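Local coordinates for periplasmic binding protein/LacI transcriptional regulator (Alkaliphilus metalliredigens, PDB 3CTP), which binds beta-D-xylulofuranose between the two lobes of its sugar-binding region and probably acts as a LacI-type, DNA-binding transcriptional repressor, at residues E103-Y108 with S123-E128; V111-R116 with I134-V139. All coordinates share one frame; numbering follows the deposited sequence. Where two conformers were deposited one is given.

Contact 1: E103-Y108 with S123-E128. With XLF (beta-D-xylulofuranose), chain C.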
# COMPACT_ATOMS: atom_id res chain seq x y z
N GLU A 103 -5.25 14.05 -16.16
CA GLU A 103 -6.51 14.71 -15.83
C GLU A 103 -6.86 14.62 -14.34
O GLU A 103 -7.45 15.54 -13.77
CB GLU A 103 -7.64 14.18 -16.71
CG GLU A 103 -7.29 14.26 -18.21
CD GLU A 103 -6.80 15.64 -18.69
OE1 GLU A 103 -7.40 16.68 -18.32
OE2 GLU A 103 -5.83 15.69 -19.48
N LYS A 104 -6.51 13.52 -13.69
CA LYS A 104 -6.72 13.45 -12.24
C LYS A 104 -5.82 14.45 -11.53
O LYS A 104 -6.21 15.09 -10.56
CB LYS A 104 -6.45 12.04 -11.69
CG LYS A 104 -7.54 11.05 -12.07
CD LYS A 104 -7.19 9.64 -11.64
CE LYS A 104 -8.26 8.68 -12.17
NZ LYS A 104 -8.02 7.26 -11.79
N GLU A 105 -4.59 14.58 -12.01
CA GLU A 105 -3.70 15.58 -11.43
C GLU A 105 -4.28 16.98 -11.59
O GLU A 105 -4.29 17.79 -10.66
CB GLU A 105 -2.30 15.50 -12.07
CG GLU A 105 -1.35 16.48 -11.45
CD GLU A 105 0.04 16.42 -12.05
OE1 GLU A 105 0.26 15.61 -12.99
OE2 GLU A 105 0.90 17.18 -11.53
N LYS A 106 -4.77 17.29 -12.79
CA LYS A 106 -5.35 18.61 -13.01
C LYS A 106 -6.53 18.88 -12.07
O LYS A 106 -6.69 19.98 -11.51
CB LYS A 106 -5.79 18.74 -14.48
CG LYS A 106 -6.46 20.06 -14.80
CD LYS A 106 -6.78 20.15 -16.30
CE LYS A 106 -5.52 20.20 -17.16
NZ LYS A 106 -5.86 20.24 -18.65
N THR A 107 -7.37 17.86 -11.89
CA THR A 107 -8.53 18.00 -11.04
C THR A 107 -8.12 18.26 -9.60
O THR A 107 -8.64 19.14 -8.95
CB THR A 107 -9.37 16.71 -11.09
OG1 THR A 107 -9.88 16.54 -12.42
CG2 THR A 107 -10.52 16.79 -10.08
N TYR A 108 -7.13 17.50 -9.12
CA TYR A 108 -6.70 17.69 -7.73
C TYR A 108 -5.98 19.03 -7.52
O TYR A 108 -6.07 19.64 -6.46
CB TYR A 108 -5.86 16.50 -7.21
CG TYR A 108 -6.82 15.44 -6.73
CD1 TYR A 108 -7.68 15.72 -5.68
CD2 TYR A 108 -6.93 14.24 -7.37
CE1 TYR A 108 -8.64 14.80 -5.26
CE2 TYR A 108 -7.90 13.29 -6.97
CZ TYR A 108 -8.74 13.60 -5.91
OH TYR A 108 -9.71 12.68 -5.50
N SER A 123 3.92 14.74 -7.09
CA SER A 123 4.76 13.57 -7.36
C SER A 123 4.58 13.06 -8.79
O SER A 123 3.44 12.90 -9.28
CB SER A 123 4.50 12.42 -6.34
OG SER A 123 4.69 12.88 -5.02
N ARG A 124 5.70 12.80 -9.46
CA ARG A 124 5.64 12.16 -10.76
C ARG A 124 4.63 12.89 -11.67
O ARG A 124 3.83 12.28 -12.41
CB ARG A 124 5.33 10.66 -10.61
CG ARG A 124 5.96 9.83 -11.70
CD ARG A 124 6.28 8.42 -11.19
NE ARG A 124 5.06 7.63 -10.97
CZ ARG A 124 5.08 6.42 -10.40
NH1 ARG A 124 3.95 5.73 -10.26
NH2 ARG A 124 6.25 5.90 -10.01
N SER A 125 4.70 14.22 -11.64
CA SER A 125 3.73 15.04 -12.37
C SER A 125 3.79 14.84 -13.88
O SER A 125 4.87 14.71 -14.46
CB SER A 125 4.00 16.53 -12.07
OG SER A 125 3.09 17.36 -12.82
N GLN A 126 2.61 14.90 -14.51
CA GLN A 126 2.53 14.95 -15.98
C GLN A 126 2.04 16.29 -16.53
O GLN A 126 1.87 16.45 -17.75
CB GLN A 126 1.66 13.81 -16.51
CG GLN A 126 2.27 12.46 -16.18
CD GLN A 126 1.50 11.33 -16.80
OE1 GLN A 126 0.86 11.49 -17.85
NE2 GLN A 126 1.55 10.17 -16.16
N CYS A 127 1.84 17.25 -15.66
CA CYS A 127 1.50 18.60 -16.13
C CYS A 127 2.70 19.52 -16.26
O CYS A 127 3.84 19.17 -15.92
CB CYS A 127 0.52 19.26 -15.19
SG CYS A 127 -0.91 18.22 -14.89
N GLU A 128 2.41 20.71 -16.76
CA GLU A 128 3.40 21.74 -16.92
C GLU A 128 2.59 23.02 -16.83
O GLU A 128 2.54 23.67 -15.79
CB GLU A 128 4.05 21.59 -18.30
CG GLU A 128 5.02 22.69 -18.67
CD GLU A 128 5.94 22.28 -19.81
OE1 GLU A 128 6.06 21.06 -20.06
OE2 GLU A 128 6.54 23.17 -20.45
O4 XLF C . 8.99 6.72 -10.47
C4 XLF C . 9.76 5.71 -9.82
C5 XLF C . 9.20 4.36 -10.25
O5 XLF C . 8.52 3.83 -9.12
C3 XLF C . 9.54 5.74 -8.32
O3 XLF C . 10.69 6.25 -7.62
C2 XLF C . 9.30 4.29 -8.01
O2 XLF C . 10.54 3.56 -7.98
C1 XLF C . 8.51 4.08 -6.74
O1 XLF C . 8.22 2.68 -6.59
O HOH W 1 1.50 15.34 -9.19

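Contact 2: V111-R116 with I134-V139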
# COMPACT_ATOMS: atom_id res chain seq x y z
N VAL A 111 -8.83 21.37 -7.06
CA VAL A 111 -9.50 21.15 -5.78
C VAL A 111 -8.61 21.65 -4.63
O VAL A 111 -9.09 22.32 -3.71
CB VAL A 111 -9.84 19.67 -5.61
CG1 VAL A 111 -10.39 19.43 -4.22
CG2 VAL A 111 -10.84 19.24 -6.68
N LEU A 112 -7.32 21.34 -4.66
CA LEU A 112 -6.42 21.84 -3.62
C LEU A 112 -6.37 23.36 -3.59
O LEU A 112 -6.38 23.98 -2.52
CB LEU A 112 -5.01 21.26 -3.83
CG LEU A 112 -4.94 19.76 -3.54
CD1 LEU A 112 -3.66 19.12 -4.08
CD2 LEU A 112 -5.08 19.51 -2.00
N GLN A 113 -6.31 23.99 -4.76
CA GLN A 113 -6.35 25.47 -4.82
C GLN A 113 -7.65 26.03 -4.24
O GLN A 113 -7.64 27.03 -3.51
CB GLN A 113 -6.20 25.92 -6.28
CG GLN A 113 -6.59 27.36 -6.55
CD GLN A 113 -6.40 27.72 -8.02
OE1 GLN A 113 -7.37 27.79 -8.78
NE2 GLN A 113 -5.15 27.92 -8.43
N SER A 114 -8.77 25.40 -4.56
CA SER A 114 -10.07 25.90 -4.12
C SER A 114 -10.19 25.77 -2.61
O SER A 114 -10.88 26.56 -1.95
CB SER A 114 -11.21 25.16 -4.83
OG SER A 114 -11.41 23.87 -4.27
N HIS A 115 -9.49 24.78 -2.05
CA HIS A 115 -9.44 24.58 -0.59
C HIS A 115 -8.33 25.35 0.12
O HIS A 115 -8.16 25.23 1.34
CB HIS A 115 -9.34 23.08 -0.27
CG HIS A 115 -10.63 22.37 -0.42
ND1 HIS A 115 -11.11 21.95 -1.64
CD2 HIS A 115 -11.59 22.06 0.48
CE1 HIS A 115 -12.29 21.39 -1.48
NE2 HIS A 115 -12.61 21.44 -0.20
N ARG A 116 -7.58 26.13 -0.64
CA ARG A 116 -6.60 27.05 -0.08
C ARG A 116 -5.59 26.35 0.82
O ARG A 116 -5.26 26.84 1.92
CB ARG A 116 -7.30 28.16 0.73
CG ARG A 116 -8.12 29.12 -0.12
CD ARG A 116 -8.67 30.24 0.77
NE ARG A 116 -9.03 31.43 0.01
CZ ARG A 116 -8.21 32.44 -0.23
NH1 ARG A 116 -6.95 32.40 0.22
NH2 ARG A 116 -8.62 33.48 -0.94
N ILE A 134 -1.23 28.92 -10.96
CA ILE A 134 -1.59 28.62 -9.59
C ILE A 134 -0.71 29.49 -8.73
O ILE A 134 0.45 29.74 -9.06
CB ILE A 134 -1.46 27.12 -9.26
CG1 ILE A 134 -0.09 26.81 -8.66
CG2 ILE A 134 -1.71 26.27 -10.50
CD1 ILE A 134 0.01 25.38 -8.15
N ASP A 135 -1.27 30.01 -7.64
CA ASP A 135 -0.55 30.95 -6.80
C ASP A 135 -0.36 30.33 -5.43
O ASP A 135 -0.65 30.94 -4.40
CB ASP A 135 -1.34 32.25 -6.68
CG ASP A 135 -0.51 33.38 -6.14
OD1 ASP A 135 -0.29 34.37 -6.87
OD2 ASP A 135 -0.05 33.27 -4.98
N ILE A 136 0.10 29.09 -5.42
CA ILE A 136 0.28 28.33 -4.20
C ILE A 136 1.65 27.69 -4.32
O ILE A 136 2.02 27.26 -5.41
CB ILE A 136 -0.78 27.22 -4.08
CG1 ILE A 136 -2.17 27.82 -3.81
CG2 ILE A 136 -0.44 26.26 -2.95
CD1 ILE A 136 -3.25 26.76 -3.61
N PRO A 137 2.41 27.65 -3.23
CA PRO A 137 3.75 27.03 -3.28
C PRO A 137 3.68 25.56 -3.69
O PRO A 137 2.82 24.82 -3.20
CB PRO A 137 4.24 27.13 -1.83
CG PRO A 137 3.53 28.41 -1.31
CD PRO A 137 2.17 28.37 -1.96
N VAL A 138 4.60 25.16 -4.56
CA VAL A 138 4.66 23.77 -5.04
C VAL A 138 6.12 23.33 -5.04
O VAL A 138 7.01 24.11 -5.42
CB VAL A 138 4.18 23.66 -6.53
CG1 VAL A 138 4.41 22.23 -7.06
CG2 VAL A 138 2.72 24.04 -6.66
N VAL A 139 6.37 22.09 -4.60
CA VAL A 139 7.63 21.40 -4.89
C VAL A 139 7.29 20.08 -5.58
O VAL A 139 6.18 19.56 -5.42
CB VAL A 139 8.51 21.15 -3.67
CG1 VAL A 139 8.89 22.48 -3.03
CG2 VAL A 139 7.80 20.24 -2.63

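Contact 1: E103-Y108 with S123-E128
Glu105 carries this contact almost alone, sending its carboxylate from helix 102-114 into the loop that follows strand 119-123. Its chain is fully extended, with CG anti to the backbone N (chi1 -178°) and chi2 at 179°, which brings OE1 to a backbone N-H and OE2 to a side-chain hydroxyl in the turn Ser125-Cys127. Each oxygen uses its syn lone pair: OE1 accepts from the backbone N of Gln126 at 2.9 Å with an N-H...O angle of 159°, and OE2 accepts from Ser125 OG at 2.5 Å, a notably short bond. The same serine hydroxyl accepts from Cys127 N at 3.1 Å, forming an ST turn, so a single OG ties the loop to itself and to the helix. Cys127 lays its SG over one face of the carboxylate, 3.5 Å from Glu105 CD. OE2 also meets a water that donates weakly to it and donates to Ser123 O at 3.1 Å.

The tight part, with Glu105, Ser125 and Cys127 all buried, ends there. Lys106 and Gln126 are both partly exposed: Lys106 lies at the margin, its backbone N 4.5 Å from Cys127 SG and its ammonium paired mainly with Glu130, while the Gln126 side chain leads away from the helix.

One residue before Ser125, Arg124 heads to the ligand instead: NH2 donates to O4 of beta-D-xylulofuranose at 2.9 Å, with O4 at the edge of the guanidinium and in its plane. Asp100 and Asp213 form salt bridges with NH1. The buried carboxylate, gripped by the Ser125 hydroxyl and the Gln126 N-H, with a further hydrogen bond between OE2 and Tyr131 OH, is probably stabilised as an anion, and its bonds probably help to fix the backbone immediately after a sugar-binding arginine.

Contact 2: V111-R116 with I134-V139
Gln113 and Ile136 meet at the CA of the glutamine, which Ile136 CD1 approaches to 3.6 Å; the two CA atoms themselves are 7.2 Å apart. The isoleucine reaches the helix by an extended branch: CG1 stands beside its backbone N (chi1 -71°), leaving CD1 as the touching atom.

Followed outward, the Gln113 side chain first meets that same methyl, CB lying 4.1 Å from Ile136 CD1. CG is anti to the backbone N (chi1 164°), and the extended chain runs straight on, carrying the amide beyond Ile136 to Ile134. At the tip, NE2 lies 3.8 Å from Ile134 CA and 3.9 Å from its CB. These are van der Waals approaches of an amide to carbon, with no hydrogen bond across the segments, and the exposed glutamine forms the outer margin of the contact.

Behind it the helix terminates. Val111 O takes three donors: His115 N, His115 ND1 at 2.9 Å and Ser114 OG at 2.8 Å. The imidazole nitrogen comes from above the carbonyl plane, 37° out of it, while the oxygen lies in the plane of the ring. That ring also meets Phe94 of the second subunit edge-to-face.

Arg116, with positive phi, completes a Schellman motif at the end of helix 102-114. On the other side, Pro137 and Val139 pair by backbone bonds with strand 119-123. The contact joins the C-terminal end of helix 102-114, which leads into strand 119-123, to the approach of the adjacent parallel strand 138-141, within the alpha/beta lobe of a periplasmic-binding-protein-like fold.

How the contacts relate
Both contacts draw on helix 102-114, contact 1 from its first half and contact 2 from its last turn and the two residues beyond it, and their centres are 12 Å apart. Along the chain they alternate: 103-108, 111-116, 123-128, then 134-139. Strand 119-123 follows the helix in sequence and ends at the start of segment 123-128; its neighbour 138-141 continues the parallel part of the seven-stranded sheet. The chain leading from one strand to the other is therefore held against the helix at two points, near its beginning and near its end. Contact 1 adjoins the sugar pocket through Arg124, whereas contact 2 lies farther out, and the helix side of both reaches the second subunit.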